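Local coordinates for protein putative NAD(P)H nitroreductase MhqN (Bacillus subtilis, PDB 3BEM) that binds FMN as a homodimer and is a putative NAD(P)H-dependent nitroreductase that may contribute to the breakdown of aromatic compounds, at residues 166-171 with 191-196; 59-64 with 88-93; 41-46 with 156-161. The protein carries 3 engineered substitutions. All coordinates share one frame; numbering follows the deposited sequence. Where two conformers were deposited one is given.

Interaction 1. Residues 166-171 with 191-196. With FMN (flavin mononucleotide), chain G.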
ATOM      1  N   CYS B 166       4.508  13.224  -3.111  1.00 15.18           N
ATOM      2  CA  CYS B 166       5.201  12.417  -4.127  1.00 13.12           C
ATOM      3  C   CYS B 166       5.837  11.257  -3.394  1.00 15.52           C
ATOM      4  O   CYS B 166       6.702  11.479  -2.567  1.00 15.35           O
ATOM      5  CB  CYS B 166       6.221  13.231  -4.877  1.00 13.72           C
ATOM      6  SG  CYS B 166       6.820  12.244  -6.289  1.00 17.56           S
ATOM      7  N   PRO B 167       5.424  10.020  -3.672  1.00 14.04           N
ATOM      8  CA  PRO B 167       6.108   8.836  -3.168  1.00 13.45           C
ATOM      9  C   PRO B 167       7.388   8.684  -3.941  1.00 15.52           C
ATOM     10  O   PRO B 167       7.441   9.039  -5.130  1.00 16.93           O
ATOM     11  CB  PRO B 167       5.150   7.718  -3.471  1.00 14.24           C
ATOM     12  CG  PRO B 167       4.425   8.182  -4.674  1.00 15.75           C
ATOM     13  CD  PRO B 167       4.346   9.675  -4.625  1.00 15.07           C
HETATM   14  N   MSE B 168       8.426   8.197  -3.294  1.00 16.92           N
HETATM   15  CA  MSE B 168       9.780   8.154  -3.840  1.00 16.32           C
HETATM   16  C   MSE B 168      10.517   6.873  -3.412  1.00 12.14           C
HETATM   17  O   MSE B 168      10.480   6.471  -2.255  1.00 16.01           O
HETATM   18  CB  MSE B 168      10.583   9.403  -3.399  1.00 17.06           C
HETATM   19  CG  MSE B 168       9.868  10.702  -3.728  1.00 17.95           C
HETATM   20 SE   MSE B 168      10.688  12.175  -2.770  0.75 20.87          SE
HETATM   21  CE  MSE B 168      12.400  12.243  -3.750  1.00 17.84           C
ATOM     22  N   ILE B 169      11.191   6.282  -4.378  1.00 15.57           N
ATOM     23  CA  ILE B 169      12.112   5.178  -4.125  1.00 13.32           C
ATOM     24  C   ILE B 169      13.507   5.514  -4.631  1.00 14.50           C
ATOM     25  O   ILE B 169      14.456   4.756  -4.419  1.00 15.27           O
ATOM     26  CB  ILE B 169      11.602   3.872  -4.764  1.00 14.04           C
ATOM     27  CG1 ILE B 169      12.279   2.636  -4.155  1.00 16.30           C
ATOM     28  CG2 ILE B 169      11.757   3.910  -6.311  1.00 17.47           C
ATOM     29  CD1 ILE B 169      12.080   2.458  -2.717  1.00 17.83           C
ATOM     30  N   GLY B 170      13.644   6.663  -5.285  1.00 15.15           N
ATOM     31  CA  GLY B 170      14.910   7.155  -5.771  1.00 15.55           C
ATOM     32  C   GLY B 170      15.834   7.728  -4.723  1.00 17.65           C
ATOM     33  O   GLY B 170      16.082   8.891  -4.705  1.00 18.30           O
ATOM     34  N   PHE B 171      16.283   6.889  -3.806  1.00 16.05           N
ATOM     35  CA  PHE B 171      17.175   7.269  -2.700  1.00 17.31           C
ATOM     36  C   PHE B 171      18.062   6.122  -2.299  1.00 19.40           C
ATOM     37  O   PHE B 171      17.736   4.958  -2.550  1.00 18.49           O
ATOM     38  CB  PHE B 171      16.384   7.806  -1.496  1.00 16.96           C
ATOM     39  CG  PHE B 171      15.516   6.797  -0.827  1.00 20.23           C
ATOM     40  CD1 PHE B 171      16.024   5.954   0.143  1.00 19.81           C
ATOM     41  CD2 PHE B 171      14.162   6.692  -1.169  1.00 19.25           C
ATOM     42  CE1 PHE B 171      15.207   5.004   0.759  1.00 22.30           C
ATOM     43  CE2 PHE B 171      13.342   5.732  -0.559  1.00 20.08           C
ATOM     44  CZ  PHE B 171      13.873   4.882   0.407  1.00 18.81           C
HETATM   45  N   MSE B 191      10.141   6.943   0.667  1.00 16.49           N
HETATM   46  CA  MSE B 191      10.191   8.333   1.062  0.50 14.61           C
HETATM   47  C   MSE B 191       8.926   8.996   0.487  1.00 16.44           C
HETATM   48  O   MSE B 191       8.478   8.658  -0.596  1.00 18.25           O
HETATM   49  CB  MSE B 191      11.479   8.941   0.515  0.50 16.46           C
HETATM   50  CG  MSE B 191      11.675  10.378   0.788  0.50 14.78           C
HETATM   51 SE   MSE B 191      13.406  10.926  -0.065  0.38 19.17          SE
HETATM   52  CE  MSE B 191      14.483   9.786   1.028  0.50 13.80           C
ATOM     53  N   ILE B 192       8.331   9.923   1.223  1.00 14.13           N
ATOM     54  CA  ILE B 192       7.210  10.699   0.715  1.00 13.50           C
ATOM     55  C   ILE B 192       7.473  12.144   1.001  1.00 14.26           C
ATOM     56  O   ILE B 192       7.621  12.512   2.177  1.00 16.08           O
ATOM     57  CB  ILE B 192       5.871  10.305   1.368  1.00 16.14           C
ATOM     58  CG1 ILE B 192       5.610   8.783   1.171  1.00 16.65           C
ATOM     59  CG2 ILE B 192       4.719  11.133   0.776  1.00 17.71           C
ATOM     60  CD1 ILE B 192       4.404   8.249   1.977  1.00 18.06           C
ATOM     61  N   THR B 193       7.487  12.953  -0.046  1.00 12.33           N
ATOM     62  CA  THR B 193       7.485  14.401   0.140  1.00 12.31           C
ATOM     63  C   THR B 193       6.064  14.888   0.191  1.00 12.80           C
ATOM     64  O   THR B 193       5.179  14.355  -0.490  1.00 13.91           O
ATOM     65  CB  THR B 193       8.277  15.152  -0.935  1.00 14.49           C
ATOM     66  OG1 THR B 193       8.005  14.627  -2.227  1.00 15.19           O
ATOM     67  CG2 THR B 193       9.745  15.079  -0.657  1.00 14.82           C
ATOM     68  N   ILE B 194       5.835  15.954   0.971  1.00 12.58           N
ATOM     69  CA  ILE B 194       4.525  16.570   1.085  1.00 11.80           C
ATOM     70  C   ILE B 194       4.689  18.086   0.974  1.00 12.86           C
ATOM     71  O   ILE B 194       5.683  18.654   1.425  1.00 14.64           O
ATOM     72  CB  ILE B 194       3.816  16.145   2.409  1.00 13.23           C
ATOM     73  CG1 ILE B 194       2.397  16.697   2.436  1.00 13.51           C
ATOM     74  CG2 ILE B 194       4.642  16.609   3.662  1.00 16.82           C
ATOM     75  CD1 ILE B 194       1.557  16.110   3.541  1.00 16.53           C
ATOM     76  N   GLY B 195       3.714  18.756   0.347  1.00 11.73           N
ATOM     77  CA  GLY B 195       3.747  20.164   0.170  1.00 12.24           C
ATOM     78  C   GLY B 195       2.640  20.626  -0.718  1.00 14.13           C
ATOM     79  O   GLY B 195       1.622  19.955  -0.805  1.00 14.58           O
ATOM     80  N   LYS B 196       2.828  21.783  -1.360  1.00 12.96           N
ATOM     81  CA  LYS B 196       1.833  22.342  -2.291  1.00 14.74           C
ATOM     82  C   LYS B 196       2.524  22.454  -3.640  1.00 17.92           C
ATOM     83  O   LYS B 196       3.594  23.103  -3.759  1.00 16.71           O
ATOM     84  CB  LYS B 196       1.318  23.691  -1.829  1.00 17.52           C
ATOM     85  CG  LYS B 196       0.612  23.693  -0.452  1.00 24.47           C
ATOM     86  CD  LYS B 196      -0.668  22.855  -0.368  1.00 29.73           C
ATOM     87  CE  LYS B 196      -1.345  22.983   1.050  1.00 29.62           C
ATOM     88  NZ  LYS B 196      -2.012  24.262   1.337  1.00 40.27           N
TER
HETATM   89  N1  FMN G 300       8.598  10.189  -8.355  1.00 19.52           N
HETATM   90  C2  FMN G 300       9.779  10.887  -8.327  1.00 24.75           C
HETATM   91  O2  FMN G 300       9.778  12.013  -8.838  1.00 26.55           O
HETATM   92  N3  FMN G 300      10.901  10.361  -7.741  1.00 25.97           N
HETATM   93  C4  FMN G 300      10.920   9.083  -7.206  1.00 26.23           C
HETATM   94  O4  FMN G 300      11.939   8.726  -6.579  1.00 19.29           O
HETATM   95  C4A FMN G 300       9.720   8.375  -7.230  1.00 24.70           C
HETATM   96  N5  FMN G 300       9.674   7.075  -6.719  1.00 24.09           N
HETATM   97  C5A FMN G 300       8.443   6.448  -6.662  1.00 20.77           C
HETATM   98  C6  FMN G 300       8.380   5.194  -6.030  1.00 21.10           C
HETATM   99  C7  FMN G 300       7.148   4.538  -5.932  1.00 21.43           C
HETATM  100  C7M FMN G 300       7.066   3.350  -4.979  1.00 18.75           C
HETATM  101  C8  FMN G 300       5.993   5.091  -6.466  1.00 21.16           C
HETATM  102  C8M FMN G 300       4.630   4.584  -6.005  1.00 16.17           C
HETATM  103  C9  FMN G 300       6.056   6.309  -7.144  1.00 19.58           C
HETATM  104  C9A FMN G 300       7.266   7.001  -7.210  1.00 19.15           C
HETATM  105  N10 FMN G 300       7.345   8.258  -7.845  1.00 19.19           N
HETATM  106  C10 FMN G 300       8.559   8.931  -7.796  1.00 21.07           C
HETATM  107  C1' FMN G 300       6.151   8.794  -8.555  1.00 18.37           C
HETATM  108  C2' FMN G 300       5.760   8.067  -9.845  1.00 20.16           C
HETATM  109  O2' FMN G 300       6.608   8.520 -10.890  1.00 24.08           O
HETATM  110  C3' FMN G 300       4.307   8.406 -10.142  1.00 22.78           C
HETATM  111  O3' FMN G 300       3.504   7.854  -9.063  1.00 20.88           O
HETATM  112  C4' FMN G 300       3.821   7.961 -11.523  1.00 19.69           C
HETATM  113  O4' FMN G 300       4.577   8.636 -12.544  1.00 22.80           O
HETATM  114  C5' FMN G 300       2.308   8.281 -11.674  1.00 24.69           C
HETATM  115  O5' FMN G 300       2.012   9.685 -11.491  1.00 21.35           O
HETATM  116  P   FMN G 300       0.603  10.046 -10.811  1.00 19.85           P
HETATM  117  O1P FMN G 300      -0.467   9.491 -11.694  1.00 22.81           O
HETATM  118  O2P FMN G 300       0.759   9.352  -9.506  1.00 22.19           O
HETATM  119  O3P FMN G 300       0.552  11.550 -10.717  1.00 23.65           O
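Strand residues 166-168 run antiparallel to 191-195; the short axes pass 4.6 Å apart, with 157° between their directions. Cys-166 with Thr-193 and Met-168 with Met-191 are hydrogen-bonded pairs; between them Pro-167, which has no N-H to give, suits the non-hydrogen-bonded position facing Ile-192. Met-191 N donates to Met-168 O (3.0 Å). On the face shared by Cys-166, Met-168, Met-191 and Thr-193, the two selenomethionines pass at a slant, SE of Met-168 lying 4.0 Å from SE of Met-191 in the conformer described. Bent at its last torsion (chi3 -63°), this conformer of Met-191 brings CE to 3.7 Å from CG of Phe-171, a Met-aromatic contact in which the selenium sits obliquely to the ring. Thr-193 OG1 adds only a weak bond to Cys-166 O.

Just past the strand, backbone N-H groups grip the flavin: Ile-169 N donates to FMN N5 (2.9 Å) and Gly-170 N to FMN O4 (3.0 Å). A CB on Gly-170 would probably come too close to FMN O4, and this residue centres an inverse gamma turn. Cys-166 SG approaches FMN N1 at 3.4 Å. This edge strand and its turn form part of the FMN pocket of the nitroreductase fold.

Interaction 2. Residues 59-64 with 88-93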
ATOM      1  N   THR B  59       4.553  -0.239  10.742  1.00 14.89           N
ATOM      2  CA  THR B  59       4.998   0.995  10.114  1.00 14.98           C
ATOM      3  C   THR B  59       5.371   2.047  11.132  1.00 18.71           C
ATOM      4  O   THR B  59       4.646   2.281  12.131  1.00 18.98           O
ATOM      5  CB  THR B  59       3.928   1.561   9.124  1.00 15.18           C
ATOM      6  OG1 THR B  59       3.396   0.526   8.314  1.00 17.80           O
ATOM      7  CG2 THR B  59       4.505   2.653   8.177  1.00 13.05           C
ATOM      8  N   LYS B  60       6.508   2.683  10.880  1.00 16.20           N
ATOM      9  CA  LYS B  60       6.910   3.895  11.565  1.00 18.71           C
ATOM     10  C   LYS B  60       7.178   4.985  10.544  1.00 16.89           C
ATOM     11  O   LYS B  60       7.541   4.696   9.381  1.00 17.33           O
ATOM     12  CB  LYS B  60       8.103   3.661  12.496  1.00 20.41           C
ATOM     13  CG  LYS B  60       7.763   2.796  13.721  1.00 28.82           C
ATOM     14  CD  LYS B  60       8.718   3.023  14.938  1.00 29.55           C
ATOM     15  CE  LYS B  60       8.015   2.686  16.277  1.00 34.25           C
ATOM     16  NZ  LYS B  60       8.614   3.387  17.445  1.00 44.70           N
ATOM     17  N   TYR B  61       6.966   6.225  10.947  1.00 15.53           N
ATOM     18  CA  TYR B  61       7.312   7.380  10.118  1.00 15.06           C
ATOM     19  C   TYR B  61       8.326   8.288  10.807  1.00 17.21           C
ATOM     20  O   TYR B  61       8.152   8.634  11.998  1.00 18.11           O
ATOM     21  CB  TYR B  61       6.079   8.201   9.754  1.00 15.96           C
ATOM     22  CG  TYR B  61       5.051   7.489   8.896  1.00 15.65           C
ATOM     23  CD1 TYR B  61       4.139   6.616   9.458  1.00 15.98           C
ATOM     24  CD2 TYR B  61       4.957   7.757   7.542  1.00 15.93           C
ATOM     25  CE1 TYR B  61       3.215   5.947   8.688  1.00 15.82           C
ATOM     26  CE2 TYR B  61       4.040   7.129   6.760  1.00 17.02           C
ATOM     27  CZ  TYR B  61       3.158   6.219   7.331  1.00 15.62           C
ATOM     28  OH  TYR B  61       2.274   5.616   6.502  1.00 16.06           O
ATOM     29  N   VAL B  62       9.404   8.634  10.105  1.00 14.62           N
ATOM     30  CA  VAL B  62      10.286   9.683  10.572  1.00 17.12           C
ATOM     31  C   VAL B  62       9.951  10.868   9.703  1.00 18.35           C
ATOM     32  O   VAL B  62      10.120  10.825   8.464  1.00 17.45           O
ATOM     33  CB  VAL B  62      11.720   9.309  10.469  1.00 17.16           C
ATOM     34  CG1 VAL B  62      12.586  10.510  10.868  1.00 18.65           C
ATOM     35  CG2 VAL B  62      11.986   8.091  11.366  1.00 16.82           C
ATOM     36  N   THR B  63       9.461  11.916  10.341  1.00 15.20           N
ATOM     37  CA  THR B  63       8.941  13.075   9.630  1.00 17.33           C
ATOM     38  C   THR B  63       9.874  14.268   9.799  1.00 17.74           C
ATOM     39  O   THR B  63      10.030  14.785  10.917  1.00 18.64           O
ATOM     40  CB  THR B  63       7.521  13.439  10.115  1.00 17.82           C
ATOM     41  OG1 THR B  63       6.677  12.277  10.029  1.00 21.72           O
ATOM     42  CG2 THR B  63       6.930  14.578   9.302  1.00 23.50           C
ATOM     43  N   VAL B  64      10.489  14.680   8.694  1.00 17.03           N
ATOM     44  CA  VAL B  64      11.538  15.693   8.719  1.00 15.85           C
ATOM     45  C   VAL B  64      10.962  17.030   8.281  1.00 17.39           C
ATOM     46  O   VAL B  64      10.591  17.217   7.109  1.00 14.52           O
ATOM     47  CB  VAL B  64      12.744  15.313   7.825  1.00 14.37           C
ATOM     48  CG1 VAL B  64      13.897  16.330   8.018  1.00 16.00           C
ATOM     49  CG2 VAL B  64      13.192  13.846   8.134  1.00 16.57           C
ATOM     50  N   ALA B  88       7.675  18.984   4.019  1.00 15.77           N
ATOM     51  CA  ALA B  88       8.242  17.974   4.890  1.00 14.52           C
ATOM     52  C   ALA B  88       8.648  16.777   4.035  1.00 15.40           C
ATOM     53  O   ALA B  88       8.125  16.574   2.921  1.00 13.38           O
ATOM     54  CB  ALA B  88       7.261  17.551   5.983  1.00 12.76           C
ATOM     55  N   VAL B  89       9.614  16.011   4.531  1.00 13.83           N
ATOM     56  CA  VAL B  89      10.042  14.750   3.915  1.00 15.00           C
ATOM     57  C   VAL B  89       9.793  13.635   4.931  1.00 16.22           C
ATOM     58  O   VAL B  89      10.241  13.769   6.069  1.00 17.95           O
ATOM     59  CB  VAL B  89      11.534  14.725   3.496  1.00 17.45           C
ATOM     60  CG1 VAL B  89      11.776  13.362   2.764  1.00 25.02           C
ATOM     61  CG2 VAL B  89      11.915  15.880   2.581  1.00 23.30           C
ATOM     62  N   LEU B  90       8.999  12.590   4.583  1.00 15.53           N
ATOM     63  CA  LEU B  90       8.747  11.456   5.493  1.00 14.92           C
ATOM     64  C   LEU B  90       9.490  10.245   5.022  1.00 15.50           C
ATOM     65  O   LEU B  90       9.534   9.957   3.810  1.00 15.76           O
ATOM     66  CB  LEU B  90       7.254  11.113   5.512  1.00 15.94           C
ATOM     67  CG  LEU B  90       6.298  12.148   6.139  1.00 24.43           C
ATOM     68  CD1 LEU B  90       6.165  13.420   5.358  1.00 20.32           C
ATOM     69  CD2 LEU B  90       4.943  11.446   6.227  1.00 26.71           C
ATOM     70  N   LEU B  91      10.108   9.535   5.957  1.00 15.69           N
ATOM     71  CA  LEU B  91      10.645   8.221   5.686  1.00 16.28           C
ATOM     72  C   LEU B  91       9.690   7.227   6.256  1.00 14.91           C
ATOM     73  O   LEU B  91       9.374   7.256   7.437  1.00 16.66           O
ATOM     74  CB  LEU B  91      12.061   8.085   6.262  1.00 19.19           C
ATOM     75  CG  LEU B  91      13.148   8.875   5.506  1.00 23.12           C
ATOM     76  CD1 LEU B  91      13.230   8.444   4.000  1.00 25.42           C
ATOM     77  CD2 LEU B  91      12.973  10.423   5.733  1.00 28.22           C
ATOM     78  N   VAL B  92       9.203   6.359   5.393  1.00 15.09           N
ATOM     79  CA  VAL B  92       8.278   5.331   5.778  1.00 13.70           C
ATOM     80  C   VAL B  92       9.089   4.070   6.076  1.00 15.92           C
ATOM     81  O   VAL B  92       9.714   3.491   5.201  1.00 16.91           O
ATOM     82  CB  VAL B  92       7.236   5.043   4.676  1.00 16.16           C
ATOM     83  CG1 VAL B  92       6.166   4.056   5.218  1.00 17.99           C
ATOM     84  CG2 VAL B  92       6.596   6.371   4.119  1.00 17.01           C
ATOM     85  N   LEU B  93       9.080   3.665   7.348  1.00 14.76           N
ATOM     86  CA  LEU B  93       9.841   2.539   7.829  1.00 14.05           C
ATOM     87  C   LEU B  93       8.922   1.352   8.091  1.00 16.16           C
ATOM     88  O   LEU B  93       7.784   1.517   8.507  1.00 16.12           O
ATOM     89  CB  LEU B  93      10.543   2.877   9.160  1.00 15.04           C
ATOM     90  CG  LEU B  93      11.428   4.115   9.150  1.00 15.44           C
ATOM     91  CD1 LEU B  93      12.116   4.339  10.517  1.00 16.38           C
ATOM     92  CD2 LEU B  93      12.455   4.034   7.945  1.00 17.67           C
TER
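Val-62 and Leu-93 meet at the apolar centre of an antiparallel strand pair in the sheet of the nitroreductase fold, CG2 of the valine 3.8 Å from CD1 of the leucine. On the same face Val-64 CG2 approaches Leu-91 CD2; beta-branched valines suit the extended backbone. On the other face of the sheet Tyr-61 and Val-92 lie side by side and point the same way. With its CG opposite the carbonyl carbon (chi1 -64°), the tyrosine carries one ring side along the neighbouring strand: CE2 lies 3.8 Å from Val-92 CG2, and CD2 3.9 Å from Leu-90 CD2. Both methyls approach the ring obliquely, and its hydroxyl is hydrogen-bonded to Ser-150 OG on helix 136-161. A leucine in place of Tyr-61 would probably leave Ser-150 without this hydroxyl partner and open a gap beside Val-92 CG2.

Further along, Thr-63 lies beside Leu-90, OG1 3.9 Å from its CG; this hydroxyl is buried without a hydrogen-bond partner. Thr-63, Tyr-61 and Val-62 also pair with a parallel strand of the second subunit, which carries the sheet across the dimer interface. At the polar end Lys-60 lays only its base against Leu-93, while its chain leads the amino group away to a weak bond with Glu-213 O of the second subunit. There Lys-60 N gives Leu-93 O a 2.9 Å bond, and Leu-93 N returns one of 2.8 Å to Lys-60 O.

Interaction 3. Residues 41-46 with 156-161. Engineered in segment 156-161: Ala-159 (natural residue Lys), Ala-160 (natural residue Glu), Ala-161 (natural residue Lys).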
ATOM      1  N   ASN B  41      -0.386  15.257  12.287  1.00 14.19           N
ATOM      2  CA  ASN B  41      -1.010  14.371  13.243  1.00 15.46           C
ATOM      3  C   ASN B  41      -2.460  13.994  12.855  1.00 13.22           C
ATOM      4  O   ASN B  41      -2.863  12.857  12.986  1.00 14.90           O
ATOM      5  CB  ASN B  41      -0.970  15.001  14.636  1.00 14.97           C
ATOM      6  CG  ASN B  41       0.416  14.935  15.289  1.00 19.24           C
ATOM      7  OD1 ASN B  41       1.288  14.119  14.939  1.00 21.79           O
ATOM      8  ND2 ASN B  41       0.593  15.775  16.311  1.00 21.69           N
ATOM      9  N   GLU B  42      -3.202  14.899  12.262  1.00 13.52           N
ATOM     10  CA  GLU B  42      -4.508  14.562  11.739  1.00 15.65           C
ATOM     11  C   GLU B  42      -4.484  13.474  10.640  1.00 14.29           C
ATOM     12  O   GLU B  42      -5.289  12.551  10.667  1.00 14.69           O
ATOM     13  CB  GLU B  42      -5.180  15.814  11.193  1.00 17.25           C
ATOM     14  CG  GLU B  42      -6.556  15.535  10.608  1.00 15.51           C
ATOM     15  CD  GLU B  42      -7.248  16.764  10.051  1.00 23.54           C
ATOM     16  OE1 GLU B  42      -6.612  17.827   9.897  1.00 24.44           O
ATOM     17  OE2 GLU B  42      -8.448  16.652   9.740  1.00 22.18           O
HETATM   18  N   MSE B  43      -3.502  13.543   9.751  1.00 15.63           N
HETATM   19  CA  MSE B  43      -3.330  12.541   8.742  1.00 14.18           C
HETATM   20  C   MSE B  43      -2.927  11.204   9.381  1.00 14.12           C
HETATM   21  O   MSE B  43      -3.422  10.143   9.005  1.00 15.31           O
HETATM   22  CB  MSE B  43      -2.287  13.002   7.700  1.00 15.64           C
HETATM   23  CG  MSE B  43      -2.643  14.284   7.072  1.00 13.43           C
HETATM   24 SE   MSE B  43      -1.118  14.887   5.990  0.75 16.82          SE
HETATM   25  CE  MSE B  43      -1.491  16.739   5.975  1.00 16.62           C
ATOM     26  N   PHE B  44      -2.037  11.264  10.383  1.00 13.78           N
ATOM     27  CA  PHE B  44      -1.525  10.057  11.028  1.00 13.84           C
ATOM     28  C   PHE B  44      -2.610   9.355  11.861  1.00 12.16           C
ATOM     29  O   PHE B  44      -2.560   8.134  12.035  1.00 14.10           O
ATOM     30  CB  PHE B  44      -0.280  10.354  11.836  1.00 15.12           C
ATOM     31  CG  PHE B  44       0.945  10.629  11.015  1.00 12.29           C
ATOM     32  CD1 PHE B  44       1.366   9.745  10.032  1.00 14.25           C
ATOM     33  CD2 PHE B  44       1.725  11.763  11.267  1.00 16.74           C
ATOM     34  CE1 PHE B  44       2.527  10.000   9.273  1.00 19.93           C
ATOM     35  CE2 PHE B  44       2.887  12.017  10.515  1.00 15.31           C
ATOM     36  CZ  PHE B  44       3.279  11.114   9.559  1.00 17.13           C
ATOM     37  N   GLU B  45      -3.607  10.106  12.360  1.00 14.17           N
ATOM     38  CA  GLU B  45      -4.752   9.452  13.033  1.00 15.76           C
ATOM     39  C   GLU B  45      -5.504   8.521  12.072  1.00 15.22           C
ATOM     40  O   GLU B  45      -6.011   7.466  12.479  1.00 16.41           O
ATOM     41  CB  GLU B  45      -5.699  10.473  13.625  1.00 17.31           C
ATOM     42  CG  GLU B  45      -5.154  11.164  14.824  1.00 14.32           C
ATOM     43  CD  GLU B  45      -5.071  10.348  16.135  1.00 17.57           C
ATOM     44  OE1 GLU B  45      -5.832   9.383  16.316  1.00 20.20           O
ATOM     45  OE2 GLU B  45      -4.247  10.713  17.016  1.00 19.43           O
ATOM     46  N   LEU B  46      -5.594   8.913  10.800  1.00 13.86           N
ATOM     47  CA  LEU B  46      -6.209   8.038   9.825  1.00 14.13           C
ATOM     48  C   LEU B  46      -5.308   6.869   9.470  1.00 15.42           C
ATOM     49  O   LEU B  46      -5.767   5.744   9.324  1.00 13.97           O
ATOM     50  CB  LEU B  46      -6.564   8.810   8.531  1.00 15.40           C
ATOM     51  CG  LEU B  46      -7.590   9.922   8.714  1.00 17.70           C
ATOM     52  CD1 LEU B  46      -7.850  10.581   7.349  1.00 21.19           C
ATOM     53  CD2 LEU B  46      -8.897   9.464   9.350  1.00 17.12           C
ATOM     54  N   LEU B 156      -3.528   9.357   0.594  1.00 14.20           N
ATOM     55  CA  LEU B 156      -4.945   9.705   0.438  1.00 14.54           C
ATOM     56  C   LEU B 156      -5.428  10.637   1.561  1.00 13.65           C
ATOM     57  O   LEU B 156      -6.204  11.558   1.289  1.00 13.40           O
ATOM     58  CB  LEU B 156      -5.811   8.479   0.333  1.00 16.07           C
ATOM     59  CG  LEU B 156      -5.620   7.751  -1.029  1.00 20.05           C
ATOM     60  CD1 LEU B 156      -6.162   6.322  -0.840  1.00 19.39           C
ATOM     61  CD2 LEU B 156      -6.241   8.528  -2.226  1.00 21.78           C
ATOM     62  N   SER B 157      -4.910  10.439   2.779  1.00 13.24           N
ATOM     63  CA  SER B 157      -5.195  11.378   3.883  1.00 13.46           C
ATOM     64  C   SER B 157      -4.688  12.792   3.565  1.00 14.03           C
ATOM     65  O   SER B 157      -5.368  13.782   3.751  1.00 14.62           O
ATOM     66  CB  SER B 157      -4.565  10.870   5.183  1.00 13.82           C
ATOM     67  OG  SER B 157      -5.066   9.577   5.547  1.00 17.79           O
ATOM     68  N   ALA B 158      -3.450  12.873   3.079  1.00 13.30           N
ATOM     69  CA  ALA B 158      -2.870  14.138   2.674  1.00 12.45           C
ATOM     70  C   ALA B 158      -3.683  14.837   1.616  1.00 13.97           C
ATOM     71  O   ALA B 158      -3.995  16.013   1.716  1.00 14.58           O
ATOM     72  CB  ALA B 158      -1.429  13.924   2.237  1.00 14.11           C
ATOM     73  N   ALA B 159      -4.122  14.069   0.636  1.00 13.85           N
ATOM     74  CA  ALA B 159      -4.941  14.580  -0.454  1.00 14.36           C
ATOM     75  C   ALA B 159      -6.265  15.109   0.059  1.00 13.47           C
ATOM     76  O   ALA B 159      -6.713  16.190  -0.327  1.00 14.28           O
ATOM     77  CB  ALA B 159      -5.183  13.481  -1.509  1.00 14.30           C
ATOM     78  N   ALA B 160      -6.862  14.367   0.979  1.00 14.43           N
ATOM     79  CA  ALA B 160      -8.105  14.768   1.571  1.00 13.50           C
ATOM     80  C   ALA B 160      -7.953  16.053   2.367  1.00 13.97           C
ATOM     81  O   ALA B 160      -8.928  16.864   2.488  1.00 16.46           O
ATOM     82  CB  ALA B 160      -8.685  13.684   2.423  1.00 13.97           C
ATOM     83  N   ALA B 161      -6.756  16.269   2.894  1.00 15.35           N
ATOM     84  CA  ALA B 161      -6.466  17.455   3.698  1.00 14.83           C
ATOM     85  C   ALA B 161      -6.033  18.628   2.867  1.00 14.56           C
ATOM     86  O   ALA B 161      -5.922  19.739   3.409  1.00 17.71           O
ATOM     87  CB  ALA B 161      -5.420  17.140   4.811  1.00 14.93           C
TER
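Met-43 reaches across from helix 37-47 to the C-terminal part of the long helix 136-161, joining two helices of the alpha-beta nitroreductase fold. The short axes pass 9.2 Å apart, with 134° between their directions. Met-43, a selenomethionine, makes the longer reach. Its CG stands opposite the carbonyl carbon (chi1 -57°) and the chain is extended beyond it, so that successive atoms meet successive parts of the other helix: CB faces Ser-157 CB at 4.0 Å, SE lies 3.8 Å from Ala-158 CA, and CE ends 4.1 Å from Ala-161 CB. A flexible, unbranched chain suits this place because it can lie along the surface made by the small Ser-157 and Ala-158. Ala-158 is small enough to let the selenium come close to the helix backbone. Ala-161 is an engineered substitution for the lysine of the natural protein.

One turn on from Met-43, Leu-46 holds CG opposite its carbonyl carbon, and its chain is extended at chi2 (-179°). This conformation sets CD1 3.9 Å from Ser-157 CB. No hydrogen bond joins 41-46 to 156-161. The small serine permits the close approach, and its hydroxyl is satisfied by Met-153 O in its own helix. Carbon atoms of Leu-46 press on this satisfied oxygen, with CB 3.4 Å and CD1 3.5 Å from Ser-157 OG.

How the interactions relate
The three contacts form one continuous core. Interactions 1 and 2 belong to the same sheet, where strand 186-195 adjoins strand 88-95: Ile-192 O lies 2.8 Å from Leu-90 N and Ile-194 N 3.1 Å from Ala-88 O, both probable hydrogen bonds. The helix pair of interaction 3 meets this sheet through Phe-44, whose CE1 comes 3.6 Å from Tyr-61 CG, and through Met-43, whose SE lies 3.8 Å from Ile-194 CD1. Interaction 1 alone contacts FMN directly; in interaction 3 the side chain of Leu-46 is about 12 Å from a bound FMN. All three contacts also reach the second subunit.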